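Local structure of Ent-copalyl diphosphate synthase (Streptomyces platensis, 5BP8) at residues D391-D396 with A429-A434; K397-P402 with T448-A453; A405-A410 with T452-Q457; C409-A414 with L459-T464. The protein is a large, mainly helical protein of the terpene cyclase class, with a C-terminal part related to the squalene-hopene cyclase domain. All blocks are in the same frame, centred on the assembly; numbering follows the deposited sequence.

Interaction 1: D391-D396 with A429-A434; sequences DGSWMD and AAWALA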
# COMPACT_ATOMS: atom_id res chain seq x y z
N ASP A 391 -13.29 6.55 20.73
CA ASP A 391 -12.81 5.34 21.39
C ASP A 391 -11.31 5.28 21.67
O ASP A 391 -10.83 4.30 22.26
CB ASP A 391 -13.29 4.07 20.65
CG ASP A 391 -12.62 3.86 19.30
OD1 ASP A 391 -11.77 4.69 18.85
OD2 ASP A 391 -12.95 2.84 18.67
N GLY A 392 -10.57 6.31 21.26
CA GLY A 392 -9.14 6.36 21.50
C GLY A 392 -8.29 6.01 20.30
O GLY A 392 -7.06 6.18 20.31
N SER A 393 -8.94 5.55 19.25
CA SER A 393 -8.22 5.15 18.04
C SER A 393 -8.08 6.31 17.07
O SER A 393 -8.69 7.37 17.26
CB SER A 393 -8.96 3.99 17.38
OG SER A 393 -10.16 4.42 16.77
N TRP A 394 -7.29 6.09 16.01
CA TRP A 394 -7.32 6.95 14.84
C TRP A 394 -7.56 6.04 13.62
O TRP A 394 -7.40 4.84 13.73
CB TRP A 394 -5.99 7.68 14.61
CG TRP A 394 -5.72 8.90 15.48
CD1 TRP A 394 -5.91 10.21 15.15
CD2 TRP A 394 -5.13 8.90 16.78
NE1 TRP A 394 -5.51 11.03 16.18
CE2 TRP A 394 -5.00 10.25 17.18
CE3 TRP A 394 -4.71 7.89 17.65
CZ2 TRP A 394 -4.48 10.61 18.44
CZ3 TRP A 394 -4.16 8.24 18.87
CH2 TRP A 394 -4.06 9.60 19.27
N MSE A 395 -7.93 6.64 12.51
CA MSE A 395 -7.96 5.95 11.20
C MSE A 395 -7.16 6.80 10.26
O MSE A 395 -7.07 8.03 10.44
CB MSE A 395 -9.38 5.85 10.67
CG MSE A 395 -10.15 4.59 11.08
SE MSE A 395 -9.28 2.90 10.52
CE MSE A 395 -9.52 2.66 8.59
N ASP A 396 -6.60 6.18 9.22
CA ASP A 396 -5.77 6.87 8.25
C ASP A 396 -6.16 6.44 6.85
O ASP A 396 -6.52 5.29 6.62
CB ASP A 396 -4.30 6.57 8.45
CG ASP A 396 -3.41 7.32 7.46
OD1 ASP A 396 -3.46 8.56 7.47
OD2 ASP A 396 -2.65 6.67 6.69
N ALA A 429 -3.73 3.57 24.32
CA ALA A 429 -3.30 2.34 24.99
C ALA A 429 -4.49 1.58 25.60
O ALA A 429 -4.53 0.35 25.57
CB ALA A 429 -2.25 2.64 26.07
N ALA A 430 -5.47 2.31 26.13
CA ALA A 430 -6.70 1.71 26.60
C ALA A 430 -7.44 0.98 25.47
O ALA A 430 -7.99 -0.11 25.68
CB ALA A 430 -7.59 2.75 27.23
N TRP A 431 -7.50 1.62 24.31
CA TRP A 431 -8.12 1.03 23.12
C TRP A 431 -7.39 -0.23 22.68
O TRP A 431 -8.02 -1.24 22.31
CB TRP A 431 -8.17 2.07 22.00
CG TRP A 431 -8.72 1.58 20.71
CD1 TRP A 431 -10.03 1.47 20.38
CD2 TRP A 431 -7.98 1.12 19.58
NE1 TRP A 431 -10.16 1.00 19.08
CE2 TRP A 431 -8.92 0.76 18.58
CE3 TRP A 431 -6.62 0.99 19.30
CZ2 TRP A 431 -8.53 0.28 17.33
CZ3 TRP A 431 -6.24 0.52 18.05
CH2 TRP A 431 -7.19 0.18 17.08
N ALA A 432 -6.07 -0.19 22.75
CA ALA A 432 -5.30 -1.38 22.49
C ALA A 432 -5.67 -2.52 23.42
O ALA A 432 -5.88 -3.63 22.98
CB ALA A 432 -3.80 -1.08 22.55
N LEU A 433 -5.78 -2.26 24.73
CA LEU A 433 -6.08 -3.35 25.65
C LEU A 433 -7.47 -3.91 25.35
O LEU A 433 -7.70 -5.11 25.43
CB LEU A 433 -6.01 -2.86 27.11
CG LEU A 433 -4.66 -2.35 27.61
CD1 LEU A 433 -4.77 -1.84 29.03
CD2 LEU A 433 -3.63 -3.46 27.53
N ALA A 434 -8.39 -3.01 25.02
CA ALA A 434 -9.78 -3.37 24.82
C ALA A 434 -10.00 -4.17 23.55
O ALA A 434 -10.99 -4.89 23.45
CB ALA A 434 -10.62 -2.12 24.78
O HOH W 1 -12.37 0.55 17.23

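Interaction 2: K397-P402 with T448-A453; sequences KWHASP and TTEETA. With SO4 (sulfate ion), chain B.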
# COMPACT_ATOMS: atom_id res chain seq x y z
N LYS A 397 -6.04 7.37 5.92
CA LYS A 397 -6.40 7.13 4.53
C LYS A 397 -5.53 6.11 3.81
O LYS A 397 -5.95 5.61 2.78
CB LYS A 397 -6.40 8.45 3.73
CG LYS A 397 -5.03 9.01 3.42
CD LYS A 397 -5.13 10.41 2.80
CE LYS A 397 -5.70 10.38 1.40
NZ LYS A 397 -5.60 11.71 0.75
N TRP A 398 -4.29 5.89 4.24
CA TRP A 398 -3.36 5.04 3.48
C TRP A 398 -3.41 3.55 3.86
O TRP A 398 -2.72 2.77 3.25
CB TRP A 398 -1.90 5.52 3.64
CG TRP A 398 -1.70 6.95 3.16
CD1 TRP A 398 -1.19 7.99 3.88
CD2 TRP A 398 -2.04 7.48 1.86
NE1 TRP A 398 -1.17 9.14 3.10
CE2 TRP A 398 -1.70 8.85 1.87
CE3 TRP A 398 -2.59 6.93 0.70
CZ2 TRP A 398 -1.91 9.69 0.76
CZ3 TRP A 398 -2.81 7.77 -0.41
CH2 TRP A 398 -2.45 9.13 -0.37
N HIS A 399 -4.19 3.19 4.87
CA HIS A 399 -4.10 1.86 5.45
C HIS A 399 -5.48 1.44 5.91
O HIS A 399 -6.23 2.21 6.50
CB HIS A 399 -3.08 1.91 6.57
CG HIS A 399 -2.46 0.60 6.94
ND1 HIS A 399 -3.14 -0.40 7.59
CD2 HIS A 399 -1.19 0.16 6.80
CE1 HIS A 399 -2.33 -1.40 7.83
NE2 HIS A 399 -1.14 -1.09 7.37
N ALA A 400 -5.80 0.17 5.66
CA ALA A 400 -7.07 -0.42 6.08
C ALA A 400 -7.25 -0.64 7.59
O ALA A 400 -8.37 -0.81 8.03
CB ALA A 400 -7.24 -1.77 5.37
N SER A 401 -6.16 -0.67 8.35
CA SER A 401 -6.19 -1.02 9.76
C SER A 401 -6.15 0.19 10.72
O SER A 401 -5.27 1.06 10.59
CB SER A 401 -4.98 -1.91 10.09
OG SER A 401 -5.02 -2.26 11.44
N PRO A 402 -7.05 0.22 11.70
CA PRO A 402 -6.90 1.25 12.73
C PRO A 402 -5.67 1.03 13.61
O PRO A 402 -5.25 1.96 14.34
CB PRO A 402 -8.17 1.10 13.54
CG PRO A 402 -8.58 -0.31 13.39
CD PRO A 402 -8.12 -0.74 12.03
N THR A 448 -3.06 -10.50 12.93
CA THR A 448 -1.97 -10.49 11.97
C THR A 448 -0.67 -10.13 12.66
O THR A 448 -0.66 -9.46 13.69
CB THR A 448 -2.19 -9.46 10.84
OG1 THR A 448 -2.25 -8.12 11.38
CG2 THR A 448 -3.48 -9.77 10.07
N THR A 449 0.41 -10.57 12.07
CA THR A 449 1.76 -10.17 12.51
C THR A 449 1.89 -8.64 12.50
O THR A 449 2.30 -8.03 13.53
CB THR A 449 2.82 -10.80 11.58
OG1 THR A 449 2.86 -12.22 11.81
CG2 THR A 449 4.24 -10.22 11.82
N GLU A 450 1.49 -8.01 11.38
CA GLU A 450 1.67 -6.56 11.26
C GLU A 450 0.94 -5.80 12.37
O GLU A 450 1.52 -4.99 13.08
CB GLU A 450 1.18 -6.08 9.89
CG GLU A 450 1.35 -4.58 9.67
CD GLU A 450 0.89 -4.10 8.30
OE1 GLU A 450 0.34 -4.93 7.52
OE2 GLU A 450 1.09 -2.90 8.03
N GLU A 451 -0.36 -6.10 12.54
CA GLU A 451 -1.17 -5.32 13.45
C GLU A 451 -0.83 -5.60 14.92
O GLU A 451 -0.84 -4.69 15.76
CB GLU A 451 -2.66 -5.50 13.17
CG GLU A 451 -3.05 -5.09 11.74
CD GLU A 451 -4.41 -5.59 11.31
OE1 GLU A 451 -4.52 -6.78 10.96
OE2 GLU A 451 -5.37 -4.79 11.30
N THR A 452 -0.50 -6.85 15.21
CA THR A 452 -0.04 -7.23 16.53
C THR A 452 1.25 -6.46 16.86
O THR A 452 1.39 -5.89 17.97
CB THR A 452 0.18 -8.75 16.63
OG1 THR A 452 -1.04 -9.45 16.33
CG2 THR A 452 0.66 -9.12 18.03
N ALA A 453 2.18 -6.45 15.91
CA ALA A 453 3.46 -5.74 16.08
C ALA A 453 3.25 -4.29 16.41
O ALA A 453 3.91 -3.76 17.34
CB ALA A 453 4.34 -5.87 14.84
S SO4 B . -7.75 12.25 -2.04
O1 SO4 B . -8.00 12.61 -0.63
O2 SO4 B . -8.06 13.46 -2.87
O3 SO4 B . -6.41 11.76 -2.27
O4 SO4 B . -8.72 11.21 -2.41

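Interaction 3: A405-A410 with T452-Q457; sequences ATACCA and TAYMVQ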
# COMPACT_ATOMS: atom_id res chain seq x y z
N ALA A 405 -2.89 3.25 12.05
CA ALA A 405 -3.15 4.70 12.25
C ALA A 405 -2.96 5.07 13.73
O ALA A 405 -2.29 6.08 14.06
CB ALA A 405 -4.53 5.06 11.77
N THR A 406 -3.46 4.21 14.61
CA THR A 406 -3.40 4.50 16.05
C THR A 406 -1.96 4.43 16.57
O THR A 406 -1.54 5.29 17.37
CB THR A 406 -4.32 3.55 16.84
OG1 THR A 406 -5.66 3.66 16.33
CG2 THR A 406 -4.35 3.95 18.33
N ALA A 407 -1.20 3.45 16.11
CA ALA A 407 0.20 3.37 16.48
C ALA A 407 0.96 4.59 15.98
O ALA A 407 1.71 5.21 16.78
CB ALA A 407 0.86 2.13 15.94
N CYS A 408 0.77 4.96 14.71
CA CYS A 408 1.50 6.11 14.15
C CYS A 408 1.27 7.38 15.01
O CYS A 408 2.22 8.06 15.40
CB CYS A 408 1.09 6.41 12.72
SG CYS A 408 1.72 5.19 11.52
N CYS A 409 0.01 7.69 15.26
CA CYS A 409 -0.38 8.93 15.91
C CYS A 409 -0.02 8.96 17.37
O CYS A 409 0.52 9.96 17.85
CB CYS A 409 -1.87 9.19 15.72
SG CYS A 409 -2.29 9.50 14.00
N ALA A 410 -0.31 7.87 18.08
CA ALA A 410 0.01 7.83 19.52
C ALA A 410 1.52 7.85 19.77
O ALA A 410 1.98 8.47 20.74
CB ALA A 410 -0.60 6.62 20.19
N THR A 452 -0.50 -6.85 15.21
CA THR A 452 -0.04 -7.23 16.53
C THR A 452 1.25 -6.46 16.86
O THR A 452 1.39 -5.89 17.97
CB THR A 452 0.18 -8.75 16.63
OG1 THR A 452 -1.04 -9.45 16.33
CG2 THR A 452 0.66 -9.12 18.03
N ALA A 453 2.18 -6.45 15.91
CA ALA A 453 3.46 -5.74 16.08
C ALA A 453 3.25 -4.29 16.41
O ALA A 453 3.91 -3.76 17.34
CB ALA A 453 4.34 -5.87 14.84
N TYR A 454 2.32 -3.62 15.71
CA TYR A 454 2.04 -2.21 16.00
C TYR A 454 1.56 -1.98 17.44
O TYR A 454 1.97 -1.01 18.08
CB TYR A 454 1.03 -1.60 15.02
CG TYR A 454 1.49 -1.63 13.56
CD1 TYR A 454 2.85 -1.58 13.22
CD2 TYR A 454 0.56 -1.62 12.53
CE1 TYR A 454 3.26 -1.59 11.89
CE2 TYR A 454 0.95 -1.62 11.20
CZ TYR A 454 2.31 -1.61 10.89
OH TYR A 454 2.75 -1.64 9.59
N MSE A 455 0.67 -2.85 17.92
CA MSE A 455 0.15 -2.71 19.28
C MSE A 455 1.18 -3.02 20.33
O MSE A 455 1.23 -2.35 21.38
CB MSE A 455 -1.12 -3.54 19.46
CG MSE A 455 -2.25 -2.94 18.62
SE MSE A 455 -2.76 -1.11 19.09
CE MSE A 455 -1.74 -0.09 17.79
N VAL A 456 2.01 -4.03 20.11
CA VAL A 456 3.08 -4.32 21.07
C VAL A 456 4.02 -3.11 21.20
O VAL A 456 4.37 -2.68 22.33
CB VAL A 456 3.84 -5.61 20.70
CG1 VAL A 456 5.14 -5.73 21.48
CG2 VAL A 456 2.96 -6.82 20.92
N GLN A 457 4.40 -2.53 20.06
CA GLN A 457 5.22 -1.31 20.06
C GLN A 457 4.57 -0.16 20.79
O GLN A 457 5.23 0.49 21.61
CB GLN A 457 5.51 -0.83 18.65
CG GLN A 457 6.45 -1.72 17.87
CD GLN A 457 6.82 -1.10 16.54
OE1 GLN A 457 7.21 0.07 16.47
NE2 GLN A 457 6.70 -1.90 15.47

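Interaction 4: C409-A414 with L459-T464; sequences CALALA and LMRTRT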
# COMPACT_ATOMS: atom_id res chain seq x y z
N CYS A 409 0.01 7.69 15.26
CA CYS A 409 -0.38 8.93 15.91
C CYS A 409 -0.02 8.96 17.37
O CYS A 409 0.52 9.96 17.85
CB CYS A 409 -1.87 9.19 15.72
SG CYS A 409 -2.29 9.50 14.00
N ALA A 410 -0.31 7.87 18.08
CA ALA A 410 0.01 7.83 19.52
C ALA A 410 1.52 7.85 19.77
O ALA A 410 1.98 8.47 20.74
CB ALA A 410 -0.60 6.62 20.19
N LEU A 411 2.29 7.18 18.92
CA LEU A 411 3.74 7.12 19.12
C LEU A 411 4.42 8.44 18.80
O LEU A 411 5.40 8.80 19.45
CB LEU A 411 4.38 6.00 18.30
CG LEU A 411 4.05 4.60 18.85
CD1 LEU A 411 4.46 3.52 17.85
CD2 LEU A 411 4.67 4.40 20.23
N ALA A 412 3.91 9.16 17.80
CA ALA A 412 4.40 10.48 17.45
C ALA A 412 4.07 11.45 18.61
O ALA A 412 4.94 12.22 19.05
CB ALA A 412 3.77 10.96 16.16
N LEU A 413 2.83 11.41 19.07
CA LEU A 413 2.40 12.27 20.19
C LEU A 413 3.11 11.95 21.51
O LEU A 413 3.34 12.87 22.32
CB LEU A 413 0.90 12.19 20.38
CG LEU A 413 0.05 12.95 19.36
CD1 LEU A 413 -1.38 12.43 19.45
CD2 LEU A 413 0.09 14.46 19.53
N ALA A 414 3.42 10.68 21.75
CA ALA A 414 4.10 10.27 22.97
C ALA A 414 5.51 10.89 23.06
O ALA A 414 5.93 11.38 24.11
CB ALA A 414 4.19 8.76 23.06
N LEU A 459 2.25 -0.22 23.12
CA LEU A 459 2.17 -0.49 24.56
C LEU A 459 3.53 -0.37 25.25
O LEU A 459 3.63 0.25 26.32
CB LEU A 459 1.56 -1.87 24.82
CG LEU A 459 0.08 -2.04 24.46
CD1 LEU A 459 -0.32 -3.50 24.57
CD2 LEU A 459 -0.82 -1.19 25.34
N MSE A 460 4.56 -0.93 24.64
CA MSE A 460 5.91 -0.89 25.23
C MSE A 460 6.50 0.49 25.20
O MSE A 460 7.06 0.97 26.23
CB MSE A 460 6.82 -1.93 24.60
CG MSE A 460 6.38 -3.36 24.84
SE MSE A 460 6.43 -3.88 26.74
CE MSE A 460 4.83 -3.13 27.55
N ARG A 461 6.39 1.18 24.08
CA ARG A 461 7.05 2.48 23.95
C ARG A 461 6.38 3.59 24.77
O ARG A 461 7.03 4.60 25.09
CB ARG A 461 7.19 2.89 22.49
CG ARG A 461 8.21 2.05 21.72
CD ARG A 461 8.10 2.21 20.22
NE ARG A 461 8.33 3.57 19.73
CZ ARG A 461 8.23 3.94 18.45
NH1 ARG A 461 7.91 3.05 17.50
NH2 ARG A 461 8.43 5.18 18.11
N THR A 462 5.11 3.40 25.14
CA THR A 462 4.37 4.44 25.88
C THR A 462 4.17 4.06 27.33
O THR A 462 3.42 4.72 28.04
CB THR A 462 3.01 4.74 25.23
OG1 THR A 462 2.16 3.58 25.29
CG2 THR A 462 3.19 5.20 23.80
N ARG A 463 4.84 3.00 27.77
CA ARG A 463 4.71 2.48 29.11
C ARG A 463 5.39 3.47 30.04
O ARG A 463 6.37 4.08 29.67
CB ARG A 463 5.40 1.12 29.19
CG ARG A 463 5.16 0.31 30.45
CD ARG A 463 5.54 -1.14 30.19
NE ARG A 463 6.11 -1.82 31.36
CZ ARG A 463 7.41 -2.11 31.53
NH1 ARG A 463 8.33 -1.77 30.62
NH2 ARG A 463 7.80 -2.74 32.64
N THR A 464 4.83 3.66 31.23
CA THR A 464 5.47 4.49 32.27
C THR A 464 5.56 3.71 33.57
O THR A 464 4.94 2.65 33.70
CB THR A 464 4.69 5.80 32.52
OG1 THR A 464 3.36 5.52 32.96
CG2 THR A 464 4.66 6.64 31.25

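Interaction 1: D391-D396 with A429-A434
Ser393 sets its CB on one face of the Trp431 indole, 3.6 Å from the centroid of the five-membered ring and 19° off its normal, a close CH-pi contact. Trp431 can receive it because its CG stands anti to the backbone N (chi1 177°), which swings the ring off helix 422-435 onto the incoming loop. The carbonyl of Asp391 presses on the stem of the same side chain, its O lying 3.5 Å from Trp431 CB. At the ring's NH side, one water joins the two segments: it accepts from Trp431 NE1 at 2.9 Å and donates to Asp391 OD2 at 2.8 Å. The other carboxylate oxygen serves its own loop. Asp391 OD1 accepts the Ser393 backbone N, an Asx turn, from above the carboxylate plane, and takes Ser393 OG at 2.6 Å on its syn lone pair. With chi1 72°, Ser393 OG lies between its backbone N and carbonyl carbon, turned to that oxygen while CB stays over the indole. Gln388, Gly392 and Trp394 fit the QW sequence motif of this cyclase family; Gln388 NE2 binds Gly392 O, and Trp394 NE1 binds Leu384 O. The loop passes from helix 370-386 to helix 402-416, where Thr406 touches both Ser393 and Trp431, while the indole also meets Met455 of helix 449-461.

Interaction 2: K397-P402 with T448-A453
His399 and Ser401 reach across to two successive carboxylates, Glu450 and Glu451, in the first turn of helix 449-461. The first bond is a histidine-carboxylate pair: His399 NE2 donates to Glu450 OE2 at 2.9 Å, nearly straight at 165°. The acceptor lies in the imidazole plane but is itself met from above the carboxylate plane, the two planes being 77° apart. At the other ring nitrogen, His399 ND1 accepts Ser401 N at 3.1 Å, in the ring plane, so bonds at both nitrogens fix the ring's rotation. Glu450 arrives on an extended chain, and its OE2 is gripped further by Tyr454 OH and Trp495 NE1. The second bond runs from Ser401 OG to Glu451 OE2 at 2.6 Å, on the anti lone pair; the Arg444 backbone N shares that oxygen. Capping bonds form another group. Ser401 OG also takes Tyr403 N at the start of helix 402-416, and Thr448 OG1 accepts Glu451 N at 3.0 Å while donating to Glu451 OE1 at 2.7 Å. Away from the contact proper, Lys397 NZ binds a sulfate ion through O1 at 2.9 Å and O3, an ion probably from the crystallisation liquor. The loop is flanked by the short strand 495-496, with backbone bonds from Trp398 to His496 and from Ala400 to Leu494, and Tyr404 of helix 402-416 stacks on His399.

Interaction 3: A405-A410 with T452-Q457
Ala407 CB fits between two consecutive side chains of the facing helix, 3.8 Å from Tyr454 CB and 3.9 Å from CE of the selenomethionine Met455. The contact is wholly apolar and buried, and it lets the two backbones come close: the CA atoms of Ala407 and Tyr454 are 5.9 Å apart. Tyr454 touches with its stem, while the phenol continues past the methyl group at an oblique slant. The Met455 chain bends at chi2 (-62°) and chi3 (97°), which carries its terminal CE to Ala407, close also to Ala407 N at 4.0 Å. The small side chain of Ala407 permits this close approach of helices 402-416 and 449-461. Their segments run in broadly the same direction, consistent with neighbouring helices in the alpha-alpha barrel of the squalene-hopene cyclase type, where hairpins of helices are arranged in a ring. Beyond this first layer, the Tyr454 side chain also touches Ala510 of helix 504-518, and its OH bonds to Glu450 OE2 one turn back. Met455 is backed by Trp442 and by Ala432 of helix 422-435. On the other helix, Thr406 OG1 bonds to Pro402 O within its own helix and to Trp394 N of the preceding loop, and its side chain lies against Ala428; Cys408 and Cys409 face helix 349-365, on Ser350 and Thr349.

Interaction 4: C409-A414 with L459-T464
Leu411 puts its two methyl groups to different uses against the end of helix 449-461. The buried part of the contact gathers on Thr462, whose CG2 lies 3.9 Å from Leu411 CD2. Ala414, one turn further on, closes on the same threonine methyl, its CB 3.8 Å from Thr462 CG2. With OG1 between the backbone N and carbonyl carbon (chi1 64°), Thr462 CG2 stands anti to the carbonyl carbon and faces Leu411 and Ala414, while OG1 bonds Leu458 O in its own helix. The buried hydroxyl is thereby satisfied. The more exposed side belongs to Arg461, though its packing is no less close: CB lies 3.7 Å from Leu411 CD2. The arginine chain bends at chi3 (61°) and crosses Leu411 at about a right angle, laying one guanidinium face over Leu411 CD1. That methyl stands 3.5 Å from Arg461 NH1, displaced toward the rim of the group. A charged group is thus packed flat on aliphatic carbon, and NH1 also makes a weak hydrogen bond to Gln457 OE1. Thr462 is the first residue to leave helical geometry, and Arg422 NH2 binds its carbonyl O. Helix 402-416 packing beside the C-terminal end of helix 449-461, with Val425 of helix 422-435 touching both Ala414 and Thr462, is consistent with the alpha-alpha barrel of squalene-hopene cyclase-like domains.

How the interactions relate
Along the chain the first halves come in order, 391-396, 397-402, 405-410 and 409-414, before all the second halves, from 429-434 to 459-464. All lie within the squalene-hopene cyclase-like C-terminal region. Interactions 2, 3 and 4 follow helix 449-461 from its N-terminal turn to its end; centres 2 and 3, and likewise 3 and 4, are 8 Å apart, while 2 and 4 lie 16 Å apart without touching. Helix 402-416 carries one side of 3 and 4. Interaction 1 brings in helix 422-435 about 9 Å from interaction 3 (centres), and its loop touches interactions 3 and 4 through Trp394, whose ring packs on Cys409, a residue both share. Polar bonds at one end thus give way to apolar packing along the paired helices.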